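Local coordinates for putative curved DNA-binding protein (Chaetomium thermophilum var. thermophilum DSM 1495, PDB 4IPA), which is a thermophilic Arx1 related to methionine aminopeptidases, probably serves in ribosome biogenesis and may bind DNA, at residues C57-D61 with L306-E310; D125-I130 with F220-I225; T272-N278 with G300-L306; K290-V295 with L309-A315. All coordinates share one frame; numbering follows the deposited sequence.

Interaction 1: residues C57-D61 with L306-E310; sequences CEQGD and LRQLE
Arg-307, on the 3-10 turn that follows strand 304-305, reaches across to helix 53-69 and meets Cys-57, Glu-58 and Asp-61. A chi1 of -164° carries the Arg-307 chain away from its own N, and bends at chi2 and chi3 turn the guanidinium edge to Asp-61. NH2 of Arg-307 lies 2.7 Å from Asp-61 OD2, which accepts with its anti lone pair in a fairly straight bond (160°). NH1 of Arg-307 adds a weak bond to the same OD2 at 3.4 Å, backed by a water that accepts from NH1 and donates to OD2. Over one face, toward the rim, sits Glu-58 CG, 3.3 Å from Arg-307 NE. Glu-58 OE2 stays 3.9 Å from Arg-307 NE and well out of the guanidinium plane, a long, purely electrostatic bridge; Glu-58 OE1 pairs with Arg-100. Next along, Gln-308 brings its CG to 3.4 Å from Asp-61 OD2, while its amide oxygen accepts from Ser-305 N. A methionine in place of Arg-307 would probably leave buried Asp-61 OD2 without its cationic mate. Asp-61 OD1 is bonded to Thr-85, so both carboxylate oxygens are held, and the adjoining positive charge probably stabilises the ionised form.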
loop_
_atom_site.group_PDB
_atom_site.type_symbol
_atom_site.label_atom_id
_atom_site.label_comp_id
_atom_site.label_asym_id
_atom_site.label_seq_id
_atom_site.Cartn_x
_atom_site.Cartn_y
_atom_site.Cartn_z
ATOM N N CYS A 57 4.462 -14.736 6.063
ATOM C CA CYS A 57 5.436 -13.701 5.716
ATOM C C CYS A 57 6.749 -14.315 5.247
ATOM O O CYS A 57 7.326 -13.869 4.249
ATOM C CB CYS A 57 5.708 -12.771 6.901
ATOM S SG CYS A 57 4.300 -11.815 7.463
ATOM N N GLU A 58 7.234 -15.323 5.968
ATOM C CA GLU A 58 8.479 -15.969 5.562
ATOM C C GLU A 58 8.330 -16.620 4.188
ATOM O O GLU A 58 9.205 -16.492 3.327
ATOM C CB GLU A 58 8.949 -16.998 6.597
ATOM C CG GLU A 58 9.523 -16.382 7.876
ATOM C CD GLU A 58 9.992 -17.426 8.902
ATOM O OE1 GLU A 58 9.666 -18.621 8.754
ATOM O OE2 GLU A 58 10.688 -17.045 9.864
ATOM N N GLN A 59 7.218 -17.313 3.980
ATOM C CA GLN A 59 6.985 -17.981 2.699
ATOM C C GLN A 59 6.829 -16.979 1.555
ATOM O O GLN A 59 7.317 -17.208 0.442
ATOM C CB GLN A 59 5.768 -18.905 2.768
ATOM C CG GLN A 59 5.516 -19.699 1.481
ATOM C CD GLN A 59 6.721 -20.538 1.046
ATOM O OE1 GLN A 59 7.538 -20.953 1.865
ATOM N NE2 GLN A 59 6.832 -20.776 -0.250
ATOM N N GLY A 60 6.151 -15.871 1.835
ATOM C CA GLY A 60 5.971 -14.832 0.835
ATOM C C GLY A 60 7.322 -14.275 0.433
ATOM O O GLY A 60 7.593 -14.095 -0.762
ATOM N N ASP A 61 8.173 -14.025 1.430
ATOM C CA ASP A 61 9.489 -13.446 1.181
ATOM C C ASP A 61 10.364 -14.395 0.363
ATOM O O ASP A 61 11.104 -13.967 -0.519
ATOM C CB ASP A 61 10.172 -13.035 2.493
ATOM C CG ASP A 61 9.551 -11.774 3.107
ATOM O OD1 ASP A 61 8.787 -11.080 2.396
ATOM O OD2 ASP A 61 9.829 -11.477 4.296
ATOM N N LEU A 306 12.621 -6.331 9.943
ATOM C CA LEU A 306 13.719 -6.867 10.755
ATOM C C LEU A 306 13.811 -8.399 10.710
ATOM O O LEU A 306 14.890 -8.962 10.840
ATOM C CB LEU A 306 13.585 -6.423 12.207
ATOM C CG LEU A 306 13.699 -4.939 12.562
ATOM C CD1 LEU A 306 13.650 -4.795 14.091
ATOM C CD2 LEU A 306 14.959 -4.314 12.010
ATOM N N ARG A 307 12.686 -9.080 10.556
ATOM C CA ARG A 307 12.732 -10.538 10.469
ATOM C C ARG A 307 13.497 -11.009 9.227
ATOM O O ARG A 307 13.887 -12.165 9.142
ATOM C CB ARG A 307 11.331 -11.157 10.477
ATOM C CG ARG A 307 11.353 -12.655 10.772
ATOM C CD ARG A 307 10.557 -13.490 9.761
ATOM N NE ARG A 307 11.140 -13.501 8.418
ATOM C CZ ARG A 307 10.533 -12.992 7.347
ATOM N NH1 ARG A 307 9.327 -12.436 7.479
ATOM N NH2 ARG A 307 11.113 -13.045 6.150
ATOM N N GLN A 308 13.722 -10.115 8.269
ATOM C CA GLN A 308 14.390 -10.512 7.038
ATOM C C GLN A 308 15.892 -10.554 7.199
ATOM O O GLN A 308 16.582 -11.172 6.392
ATOM C CB GLN A 308 14.037 -9.569 5.889
ATOM C CG GLN A 308 12.688 -9.843 5.254
ATOM C CD GLN A 308 12.288 -8.750 4.275
ATOM O OE1 GLN A 308 12.139 -7.585 4.656
ATOM N NE2 GLN A 308 12.126 -9.120 2.998
ATOM N N LEU A 309 16.401 -9.879 8.225
ATOM C CA LEU A 309 17.850 -9.782 8.413
ATOM C C LEU A 309 18.432 -11.138 8.806
ATOM O O LEU A 309 17.695 -12.031 9.207
ATOM C CB LEU A 309 18.194 -8.721 9.456
ATOM C CG LEU A 309 17.788 -7.303 9.059
ATOM C CD1 LEU A 309 18.286 -6.286 10.081
ATOM C CD2 LEU A 309 18.336 -6.979 7.697
ATOM N N GLU A 310 19.751 -11.280 8.689
ATOM C CA GLU A 310 20.435 -12.545 8.967
ATOM C C GLU A 310 20.289 -13.028 10.405
ATOM O O GLU A 310 20.184 -14.226 10.645
ATOM C CB GLU A 310 21.931 -12.446 8.632
ATOM C CG GLU A 310 22.253 -12.285 7.156
ATOM C CD GLU A 310 23.750 -12.143 6.892
ATOM O OE1 GLU A 310 24.556 -12.570 7.749
ATOM O OE2 GLU A 310 24.126 -11.597 5.829
HETATM O O HOH W 1 8.084 -10.068 5.958
#

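Interaction 2: residues D125-I130 with F220-I225; sequences DGYGTI and FDKNEI
Lys-222 sets out with CG anti to its own N (chi1 -158°) and stays extended to NZ, a rod that crosses the Tyr-127 side chain at a slant and ends beside Asp-125. Lys-222 CB is 3.5 Å from Tyr-127 CE1, and CG and CD follow past CZ and OH. At the far end a water accepts from Lys-222 NZ and donates to Asp-125 OD1; these two charges remain 4.2 Å apart, and Asp-125 OD2 has its salt bridge with Lys-28. In Ile-225 a chi1 of 47° places CG1 between N and carbonyl carbon and sends CG2 over the centre of the Phe-220 ring, where it also meets Ile-130 CD1 at 4.0 Å. The edge of that ring faces the strand, with Phe-220 CD2 3.3 Å from Gly-128 O. The backbones join where Asn-223 N, in the type II turn 221-224, donates to Gly-126 O at 2.6 Å (153°), in the carbonyl plane and on a lone pair. Gly-126 has positive phi, and a CB there would run into Asn-223 OD1. A water that accepts from Gly-128 N and probably donates to Asp-221 O, 2.9 Å from each, spans the gap further along. The turn after strand 210-220 is thus fastened to the start of strand 127-136, joining two sheets of the M24 fold. One direct backbone bond, one water bridge and probably a second carry the polar side, while the aliphatic length of Lys-222 and the Phe-220, Ile-130 and Ile-225 cluster supply the apolar grip.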
loop_
_atom_site.group_PDB
_atom_site.type_symbol
_atom_site.label_atom_id
_atom_site.label_comp_id
_atom_site.label_asym_id
_atom_site.label_seq_id
_atom_site.Cartn_x
_atom_site.Cartn_y
_atom_site.Cartn_z
ATOM N N ASP A 125 15.763 -2.547 -10.682
ATOM C CA ASP A 125 16.636 -1.419 -10.997
ATOM C C ASP A 125 16.155 -0.129 -10.355
ATOM O O ASP A 125 16.258 0.945 -10.944
ATOM C CB ASP A 125 16.810 -1.241 -12.507
ATOM C CG ASP A 125 17.915 -0.234 -12.860
ATOM O OD1 ASP A 125 18.930 -0.164 -12.136
ATOM O OD2 ASP A 125 17.774 0.486 -13.872
ATOM N N GLY A 126 15.621 -0.252 -9.142
ATOM C CA GLY A 126 15.203 0.892 -8.357
ATOM C C GLY A 126 13.781 1.321 -8.642
ATOM O O GLY A 126 13.316 2.314 -8.099
ATOM N N TYR A 127 13.087 0.576 -9.496
ATOM C CA TYR A 127 11.689 0.881 -9.797
ATOM C C TYR A 127 10.769 -0.149 -9.139
ATOM O O TYR A 127 10.695 -1.313 -9.558
ATOM C CB TYR A 127 11.457 0.991 -11.317
ATOM C CG TYR A 127 12.388 2.018 -11.954
ATOM C CD1 TYR A 127 12.217 3.376 -11.712
ATOM C CD2 TYR A 127 13.461 1.625 -12.746
ATOM C CE1 TYR A 127 13.066 4.322 -12.264
ATOM C CE2 TYR A 127 14.330 2.570 -13.307
ATOM C CZ TYR A 127 14.124 3.911 -13.061
ATOM O OH TYR A 127 14.973 4.856 -13.596
ATOM N N GLY A 128 10.078 0.292 -8.092
ATOM C CA GLY A 128 9.280 -0.607 -7.283
ATOM C C GLY A 128 7.780 -0.490 -7.471
ATOM O O GLY A 128 7.255 0.589 -7.786
ATOM N N THR A 129 7.093 -1.614 -7.296
ATOM C CA THR A 129 5.641 -1.624 -7.261
ATOM C C THR A 129 5.241 -2.202 -5.921
ATOM O O THR A 129 5.708 -3.272 -5.549
ATOM C CB THR A 129 5.053 -2.548 -8.350
ATOM O OG1 THR A 129 5.573 -3.867 -8.156
ATOM C CG2 THR A 129 5.442 -2.059 -9.749
ATOM N N ILE A 130 4.389 -1.497 -5.193
ATOM C CA ILE A 130 3.841 -2.016 -3.950
ATOM C C ILE A 130 2.348 -2.287 -4.166
ATOM O O ILE A 130 1.658 -1.485 -4.805
ATOM C CB ILE A 130 4.071 -1.029 -2.775
ATOM C CG1 ILE A 130 5.565 -0.722 -2.631
ATOM C CG2 ILE A 130 3.523 -1.601 -1.461
ATOM C CD1 ILE A 130 5.900 0.264 -1.517
ATOM N N PHE A 220 6.386 7.713 -6.633
ATOM C CA PHE A 220 7.551 6.828 -6.667
ATOM C C PHE A 220 8.574 7.400 -7.657
ATOM O O PHE A 220 8.223 8.149 -8.577
ATOM C CB PHE A 220 7.193 5.402 -7.120
ATOM C CG PHE A 220 6.357 4.611 -6.136
ATOM C CD1 PHE A 220 5.924 5.170 -4.940
ATOM C CD2 PHE A 220 6.016 3.291 -6.416
ATOM C CE1 PHE A 220 5.153 4.433 -4.037
ATOM C CE2 PHE A 220 5.251 2.543 -5.517
ATOM C CZ PHE A 220 4.816 3.119 -4.321
ATOM N N ASP A 221 9.833 7.039 -7.466
ATOM C CA ASP A 221 10.856 7.294 -8.465
ATOM C C ASP A 221 11.972 6.273 -8.276
ATOM O O ASP A 221 11.859 5.373 -7.437
ATOM C CB ASP A 221 11.392 8.716 -8.366
ATOM C CG ASP A 221 11.987 9.208 -9.685
ATOM O OD1 ASP A 221 12.146 8.394 -10.624
ATOM O OD2 ASP A 221 12.310 10.409 -9.782
ATOM N N LYS A 222 13.032 6.389 -9.067
ATOM C CA LYS A 222 14.116 5.428 -8.983
ATOM C C LYS A 222 14.610 5.377 -7.542
ATOM O O LYS A 222 14.922 6.412 -6.965
ATOM C CB LYS A 222 15.264 5.788 -9.935
ATOM C CG LYS A 222 16.125 4.586 -10.266
ATOM C CD LYS A 222 17.410 4.945 -10.999
ATOM C CE LYS A 222 18.179 3.675 -11.332
ATOM N NZ LYS A 222 19.642 3.920 -11.498
ATOM N N ASN A 223 14.651 4.176 -6.967
ATOM C CA ASN A 223 15.057 3.993 -5.583
ATOM C C ASN A 223 14.232 4.817 -4.607
ATOM O O ASN A 223 14.733 5.209 -3.558
ATOM C CB ASN A 223 16.532 4.372 -5.412
ATOM C CG ASN A 223 17.457 3.424 -6.125
ATOM O OD1 ASN A 223 17.330 2.194 -6.007
ATOM N ND2 ASN A 223 18.396 3.981 -6.885
ATOM N N GLU A 224 12.976 5.103 -4.935
ATOM C CA GLU A 224 12.169 5.898 -4.005
ATOM C C GLU A 224 10.694 5.499 -3.983
ATOM O O GLU A 224 10.000 5.551 -5.011
ATOM C CB GLU A 224 12.315 7.398 -4.315
ATOM C CG GLU A 224 11.544 8.315 -3.372
ATOM C CD GLU A 224 12.091 8.299 -1.954
ATOM O OE1 GLU A 224 12.933 9.181 -1.643
ATOM O OE2 GLU A 224 11.690 7.408 -1.156
ATOM N N ILE A 225 10.205 5.110 -2.809
ATOM C CA ILE A 225 8.770 4.853 -2.663
ATOM C C ILE A 225 8.074 5.888 -1.783
ATOM O O ILE A 225 6.902 5.750 -1.465
ATOM C CB ILE A 225 8.457 3.392 -2.232
ATOM C CG1 ILE A 225 9.347 2.948 -1.064
ATOM C CG2 ILE A 225 8.641 2.445 -3.424
ATOM C CD1 ILE A 225 9.201 3.807 0.210
HETATM O O HOH W 2 21.038 1.857 -12.591
HETATM O O HOH W 3 10.224 3.045 -7.248
#

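Interaction 3: residues T272-N278 with G300-L306; sequences TLHRRTN and GTFPFSL
Strands 273-276 and 304-305 pair antiparallel at one side of a small three-stranded sheet, with His-274 and Phe-304 as the hydrogen-bonded pair and Leu-273 and Ser-305 as the non-hydrogen-bonded one. His-274 N donates to Phe-304 O at 2.9 Å, and Phe-304 N returns the bond to His-274 O at 2.8 Å. On the face shared by His-274 and Phe-304, a chi1 of 64° tips the Phe-304 ring back over the neighbouring strand, so CZ comes 3.8 Å from His-274 CB and CE1 3.7 Å from Arg-275 CA; Phe-299 and Phe-328 lie against the same ring. Leu-306 CD2 makes an off-centre CH-pi contact with the His-274 ring, 4.3 Å from its centroid, while His-274 NE2 is bonded to Ala-271 O. On the other face Leu-273 CD1 touches Pro-303 CB. Beyond the paired residues the chains stay close, but a water takes over from direct pairing: it accepts from Arg-276 N and donates to Gly-300 O and Phe-302 O. Gly-300, with positive phi, ends helix 286-299, and its O also takes Arg-276 NH1 at 2.9 Å. That donor stands 80° out of the carbonyl plane, although the oxygen is nearly in the guanidinium plane; NE of the same arginine reaches Tyr-292 OH. Gly-300 O is therefore gripped twice, by a charged donor and by a water, and the buried Arg-276 side chain and the water tie the helix end to the strand where regular strand pairing has stopped.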
loop_
_atom_site.group_PDB
_atom_site.type_symbol
_atom_site.label_atom_id
_atom_site.label_comp_id
_atom_site.label_asym_id
_atom_site.label_seq_id
_atom_site.Cartn_x
_atom_site.Cartn_y
_atom_site.Cartn_z
ATOM N N THR A 272 8.816 -3.605 13.409
ATOM C CA THR A 272 9.802 -4.340 12.619
ATOM C C THR A 272 9.987 -3.759 11.233
ATOM O O THR A 272 11.020 -3.974 10.600
ATOM C CB THR A 272 9.449 -5.833 12.506
ATOM O OG1 THR A 272 8.179 -5.974 11.848
ATOM C CG2 THR A 272 9.399 -6.481 13.913
ATOM N N LEU A 273 8.991 -3.022 10.759
ATOM C CA LEU A 273 9.044 -2.442 9.421
ATOM C C LEU A 273 9.860 -1.149 9.412
ATOM O O LEU A 273 9.583 -0.235 10.174
ATOM C CB LEU A 273 7.627 -2.183 8.909
ATOM C CG LEU A 273 7.483 -1.679 7.473
ATOM C CD1 LEU A 273 7.887 -2.791 6.507
ATOM C CD2 LEU A 273 6.051 -1.243 7.215
ATOM N N HIS A 274 10.875 -1.082 8.555
ATOM C CA HIS A 274 11.788 0.065 8.514
ATOM C C HIS A 274 12.274 0.303 7.080
ATOM O O HIS A 274 12.035 -0.505 6.193
ATOM C CB HIS A 274 13.043 -0.183 9.382
ATOM C CG HIS A 274 12.759 -0.533 10.813
ATOM N ND1 HIS A 274 13.131 0.282 11.864
ATOM C CD2 HIS A 274 12.189 -1.630 11.364
ATOM C CE1 HIS A 274 12.778 -0.289 13.003
ATOM N NE2 HIS A 274 12.196 -1.441 12.730
ATOM N N ARG A 275 12.974 1.411 6.863
ATOM C CA ARG A 275 13.702 1.620 5.613
ATOM C C ARG A 275 14.874 2.571 5.829
ATOM O O ARG A 275 14.819 3.455 6.683
ATOM C CB ARG A 275 12.777 2.141 4.501
ATOM C CG ARG A 275 12.536 3.634 4.517
ATOM C CD ARG A 275 11.776 4.055 3.265
ATOM N NE ARG A 275 11.495 5.485 3.261
ATOM C CZ ARG A 275 12.323 6.412 2.779
ATOM N NH1 ARG A 275 13.494 6.068 2.254
ATOM N NH2 ARG A 275 11.983 7.690 2.827
ATOM N N ARG A 276 15.936 2.374 5.056
ATOM C CA ARG A 276 17.078 3.284 5.078
ATOM C C ARG A 276 16.687 4.638 4.533
ATOM O O ARG A 276 15.984 4.703 3.535
ATOM C CB ARG A 276 18.201 2.737 4.206
ATOM C CG ARG A 276 19.411 2.277 4.967
ATOM C CD ARG A 276 20.467 1.721 4.022
ATOM N NE ARG A 276 21.289 2.791 3.486
ATOM C CZ ARG A 276 21.274 3.193 2.223
ATOM N NH1 ARG A 276 20.486 2.594 1.336
ATOM N NH2 ARG A 276 22.062 4.190 1.849
ATOM N N THR A 277 17.130 5.713 5.189
ATOM C CA THR A 277 16.997 7.071 4.646
ATOM C C THR A 277 18.329 7.545 4.076
ATOM O O THR A 277 19.340 6.847 4.168
ATOM C CB THR A 277 16.586 8.100 5.716
ATOM O OG1 THR A 277 17.655 8.268 6.656
ATOM C CG2 THR A 277 15.318 7.667 6.451
ATOM N N ASN A 278 18.339 8.749 3.517
ATOM C CA ASN A 278 19.578 9.303 2.968
ATOM C C ASN A 278 20.387 10.180 3.943
ATOM O O ASN A 278 21.404 10.758 3.560
ATOM C CB ASN A 278 19.327 10.024 1.631
ATOM C CG ASN A 278 19.093 9.050 0.472
ATOM O OD1 ASN A 278 18.067 9.110 -0.210
ATOM N ND2 ASN A 278 20.045 8.149 0.249
ATOM N N GLY A 300 18.774 -1.477 -0.174
ATOM C CA GLY A 300 18.972 -0.094 -0.553
ATOM C C GLY A 300 18.094 0.818 0.289
ATOM O O GLY A 300 18.218 0.865 1.512
ATOM N N THR A 301 17.181 1.531 -0.356
ATOM C CA THR A 301 16.336 2.469 0.361
ATOM C C THR A 301 14.888 1.969 0.448
ATOM O O THR A 301 13.969 2.736 0.757
ATOM C CB THR A 301 16.373 3.831 -0.322
ATOM O OG1 THR A 301 16.048 3.653 -1.703
ATOM C CG2 THR A 301 17.784 4.429 -0.232
ATOM N N PHE A 302 14.690 0.679 0.185
ATOM C CA PHE A 302 13.348 0.114 0.197
ATOM C C PHE A 302 12.933 -0.454 1.566
ATOM O O PHE A 302 13.772 -0.912 2.354
ATOM C CB PHE A 302 13.185 -0.914 -0.923
ATOM C CG PHE A 302 13.179 -0.302 -2.316
ATOM C CD1 PHE A 302 12.032 0.325 -2.809
ATOM C CD2 PHE A 302 14.315 -0.361 -3.129
ATOM C CE1 PHE A 302 12.012 0.898 -4.088
ATOM C CE2 PHE A 302 14.314 0.197 -4.415
ATOM C CZ PHE A 302 13.154 0.832 -4.904
ATOM N N PRO A 303 11.626 -0.414 1.863
ATOM C CA PRO A 303 11.178 -0.943 3.157
ATOM C C PRO A 303 11.563 -2.395 3.329
ATOM O O PRO A 303 11.634 -3.147 2.353
ATOM C CB PRO A 303 9.658 -0.774 3.100
ATOM C CG PRO A 303 9.456 0.420 2.159
ATOM C CD PRO A 303 10.534 0.231 1.114
ATOM N N PHE A 304 11.854 -2.774 4.571
ATOM C CA PHE A 304 12.204 -4.149 4.898
ATOM C C PHE A 304 11.709 -4.476 6.301
ATOM O O PHE A 304 11.391 -3.575 7.093
ATOM C CB PHE A 304 13.717 -4.355 4.803
ATOM C CG PHE A 304 14.486 -3.554 5.794
ATOM C CD1 PHE A 304 14.837 -2.238 5.526
ATOM C CD2 PHE A 304 14.857 -4.113 6.998
ATOM C CE1 PHE A 304 15.531 -1.496 6.453
ATOM C CE2 PHE A 304 15.568 -3.371 7.933
ATOM C CZ PHE A 304 15.894 -2.061 7.665
ATOM N N SER A 305 11.612 -5.769 6.593
ATOM C CA SER A 305 11.252 -6.219 7.927
ATOM C C SER A 305 12.510 -6.656 8.661
ATOM O O SER A 305 13.370 -7.295 8.073
ATOM C CB SER A 305 10.274 -7.396 7.843
ATOM O OG SER A 305 10.018 -7.923 9.134
ATOM N N LEU A 306 12.621 -6.331 9.943
ATOM C CA LEU A 306 13.719 -6.867 10.755
ATOM C C LEU A 306 13.811 -8.399 10.710
ATOM O O LEU A 306 14.890 -8.962 10.840
ATOM C CB LEU A 306 13.585 -6.423 12.207
ATOM C CG LEU A 306 13.699 -4.939 12.562
ATOM C CD1 LEU A 306 13.650 -4.795 14.091
ATOM C CD2 LEU A 306 14.959 -4.314 12.010
HETATM O O HOH W 4 16.048 0.396 3.102
#

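Interaction 4: residues K290-V295 with L309-A315; sequences KIYSEV and LEDERDA
The Glu-294 carboxylate lies with one face against Leu-309, whose CD2 sits above its CD at 3.5 Å, and with its oxygens bonded beyond. Glu-310 N donates to Glu-294 OE2 at 2.8 Å (156°), on the syn lone pair, and Glu-294 OE1 accepts from a water that in turn accepts a hydrogen bond from Asp-311 N. The carboxylate of Asp-314, in the conformer given, is met from above its plane by Lys-290 NZ, 3.2 Å from OD2; a second conformer makes this salt bridge less certain. A chi1 of 174° and an extended chain carry the Glu-294 carboxylate to the turn. Beneath these polar ends Leu-309 wedges against helix 286-299, CD1 3.9 Å from Ile-291 CD1 and CD2 3.8 Å from Val-295 CG2. Asp-311 caps helix 312-324, its OD1 accepting from Asp-314 N at 2.7 Å. With a valine in place of Glu-294, Glu-310 N and the water would probably lose their acceptor and the turn before the helix would be freer to shift. Glu-310 OE2 is 4.2 Å from Glu-294 OE2, so two like charges are tolerated at this partly exposed helix-to-helix junction, where the backbone N-H and the water probably offset the crowding.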
loop_
_atom_site.group_PDB
_atom_site.type_symbol
_atom_site.label_atom_id
_atom_site.label_comp_id
_atom_site.label_asym_id
_atom_site.label_seq_id
_atom_site.Cartn_x
_atom_site.Cartn_y
_atom_site.Cartn_z
ATOM N N LYS A 290 26.903 -2.602 11.190
ATOM C CA LYS A 290 26.838 -3.928 10.589
ATOM C C LYS A 290 25.473 -4.172 9.947
ATOM O O LYS A 290 25.375 -4.661 8.828
ATOM C CB LYS A 290 27.127 -4.995 11.650
ATOM C CG LYS A 290 26.976 -6.412 11.146
ATOM C CD LYS A 290 27.346 -7.429 12.223
ATOM C CE LYS A 290 27.425 -8.833 11.631
ATOM N NZ LYS A 290 27.541 -9.863 12.690
ATOM N N ILE A 291 24.429 -3.843 10.691
ATOM C CA ILE A 291 23.053 -3.988 10.245
ATOM C C ILE A 291 22.790 -2.964 9.136
ATOM O O ILE A 291 22.110 -3.250 8.150
ATOM C CB ILE A 291 22.106 -3.751 11.440
ATOM C CG1 ILE A 291 22.073 -4.998 12.327
ATOM C CG2 ILE A 291 20.724 -3.363 10.986
ATOM C CD1 ILE A 291 21.898 -6.267 11.559
ATOM N N TYR A 292 23.359 -1.776 9.300
ATOM C CA TYR A 292 23.205 -0.719 8.322
ATOM C C TYR A 292 23.730 -1.147 6.952
ATOM O O TYR A 292 23.071 -0.944 5.928
ATOM C CB TYR A 292 23.935 0.540 8.770
ATOM C CG TYR A 292 23.760 1.658 7.776
ATOM C CD1 TYR A 292 24.612 1.784 6.687
ATOM C CD2 TYR A 292 22.717 2.561 7.908
ATOM C CE1 TYR A 292 24.441 2.797 5.766
ATOM C CE2 TYR A 292 22.535 3.583 6.997
ATOM C CZ TYR A 292 23.402 3.699 5.928
ATOM O OH TYR A 292 23.208 4.705 5.023
ATOM N N SER A 293 24.915 -1.751 6.943
ATOM C CA SER A 293 25.524 -2.209 5.699
ATOM C C SER A 293 24.792 -3.395 5.119
ATOM O O SER A 293 24.586 -3.460 3.918
ATOM C CB SER A 293 27.002 -2.540 5.890
ATOM O OG SER A 293 27.700 -1.347 6.178
ATOM N N GLU A 294 24.395 -4.326 5.971
ATOM C CA GLU A 294 23.575 -5.445 5.511
ATOM C C GLU A 294 22.331 -4.941 4.762
ATOM O O GLU A 294 21.935 -5.505 3.737
ATOM C CB GLU A 294 23.139 -6.330 6.684
ATOM C CG GLU A 294 22.165 -7.425 6.279
ATOM C CD GLU A 294 21.607 -8.200 7.461
ATOM O OE1 GLU A 294 21.848 -7.794 8.613
ATOM O OE2 GLU A 294 20.921 -9.220 7.243
ATOM N N VAL A 295 21.727 -3.872 5.278
ATOM C CA VAL A 295 20.476 -3.373 4.723
ATOM C C VAL A 295 20.728 -2.569 3.448
ATOM O O VAL A 295 20.006 -2.704 2.463
ATOM C CB VAL A 295 19.714 -2.520 5.741
ATOM C CG1 VAL A 295 18.611 -1.729 5.044
ATOM C CG2 VAL A 295 19.151 -3.388 6.844
ATOM N N LEU A 309 16.401 -9.879 8.225
ATOM C CA LEU A 309 17.850 -9.782 8.413
ATOM C C LEU A 309 18.432 -11.138 8.806
ATOM O O LEU A 309 17.695 -12.031 9.207
ATOM C CB LEU A 309 18.194 -8.721 9.456
ATOM C CG LEU A 309 17.788 -7.303 9.059
ATOM C CD1 LEU A 309 18.286 -6.286 10.081
ATOM C CD2 LEU A 309 18.336 -6.979 7.697
ATOM N N GLU A 310 19.751 -11.280 8.689
ATOM C CA GLU A 310 20.435 -12.545 8.967
ATOM C C GLU A 310 20.289 -13.028 10.405
ATOM O O GLU A 310 20.184 -14.226 10.645
ATOM C CB GLU A 310 21.931 -12.446 8.632
ATOM C CG GLU A 310 22.253 -12.285 7.156
ATOM C CD GLU A 310 23.750 -12.143 6.892
ATOM O OE1 GLU A 310 24.556 -12.570 7.749
ATOM O OE2 GLU A 310 24.126 -11.597 5.829
ATOM N N ASP A 311 20.308 -12.098 11.358
ATOM C CA ASP A 311 20.281 -12.462 12.777
ATOM C C ASP A 311 19.424 -11.515 13.620
ATOM O O ASP A 311 19.740 -10.330 13.738
ATOM C CB ASP A 311 21.706 -12.504 13.350
ATOM C CG ASP A 311 21.729 -12.896 14.818
ATOM O OD1 ASP A 311 21.547 -12.014 15.689
ATOM O OD2 ASP A 311 21.920 -14.094 15.106
ATOM N N GLU A 312 18.360 -12.035 14.224
ATOM C CA GLU A 312 17.422 -11.171 14.944
ATOM C C GLU A 312 18.058 -10.445 16.119
ATOM O O GLU A 312 17.746 -9.277 16.377
ATOM C CB GLU A 312 16.144 -11.918 15.360
ATOM C CG GLU A 312 15.374 -12.470 14.172
ATOM C CD GLU A 312 13.984 -12.985 14.517
ATOM O OE1 GLU A 312 13.680 -13.169 15.715
ATOM O OE2 GLU A 312 13.195 -13.211 13.572
ATOM N N ARG A 313 18.953 -11.116 16.830
ATOM C CA ARG A 313 19.654 -10.445 17.921
ATOM C C ARG A 313 20.481 -9.240 17.476
ATOM O O ARG A 313 20.398 -8.185 18.085
ATOM C CB ARG A 313 20.484 -11.429 18.754
ATOM C CG ARG A 313 19.771 -11.835 20.034
ATOM C CD ARG A 313 20.468 -12.984 20.735
ATOM N NE ARG A 313 21.865 -12.668 21.016
ATOM C CZ ARG A 313 22.281 -11.888 22.010
ATOM N NH1 ARG A 313 21.413 -11.320 22.846
ATOM N NH2 ARG A 313 23.579 -11.677 22.164
ATOM N N ASP A 314 21.281 -9.394 16.429
ATOM C CA ASP A 314 21.929 -8.241 15.815
ATOM C C ASP A 314 20.893 -7.204 15.340
ATOM O O ASP A 314 21.103 -5.988 15.431
ATOM C CB ASP A 314 22.809 -8.676 14.627
ATOM C CG ASP A 314 24.100 -9.382 15.063
ATOM O OD1 ASP A 314 24.460 -9.267 16.245
ATOM O OD2 ASP A 314 24.770 -10.042 14.234
ATOM N N ALA A 315 19.763 -7.692 14.842
ATOM C CA ALA A 315 18.770 -6.790 14.272
ATOM C C ALA A 315 18.289 -5.859 15.377
ATOM O O ALA A 315 18.271 -4.643 15.198
ATOM C CB ALA A 315 17.620 -7.557 13.674
HETATM O O HOH W 5 21.341 -9.396 10.921
#

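In the fold
Interactions 1, 3 and 4 lie on one side of the chain's centre and share a single run of chain: Leu-306 belongs to interactions 1 and 3, Leu-309 and Glu-310 to 1 and 4. Their centres are 11 to 13 Å apart. Interactions 3 and 4 also touch, Val-295 CG1 lying 3.4 Å from Phe-304 CE1, and Arg-307 CG of interaction 1 lies 3.4 Å from Glu-312 OE2 of interaction 4. Interaction 2 stands about 20 Å from interaction 1, centre to centre, yet joins interaction 3 through a probable hydrogen bond between Thr-301 OG1 and Asn-223 O (2.8 Å) and Phe-302 packing on Gly-126. Segment 300-306 thus connects the M24 sheets with interaction 4's helices.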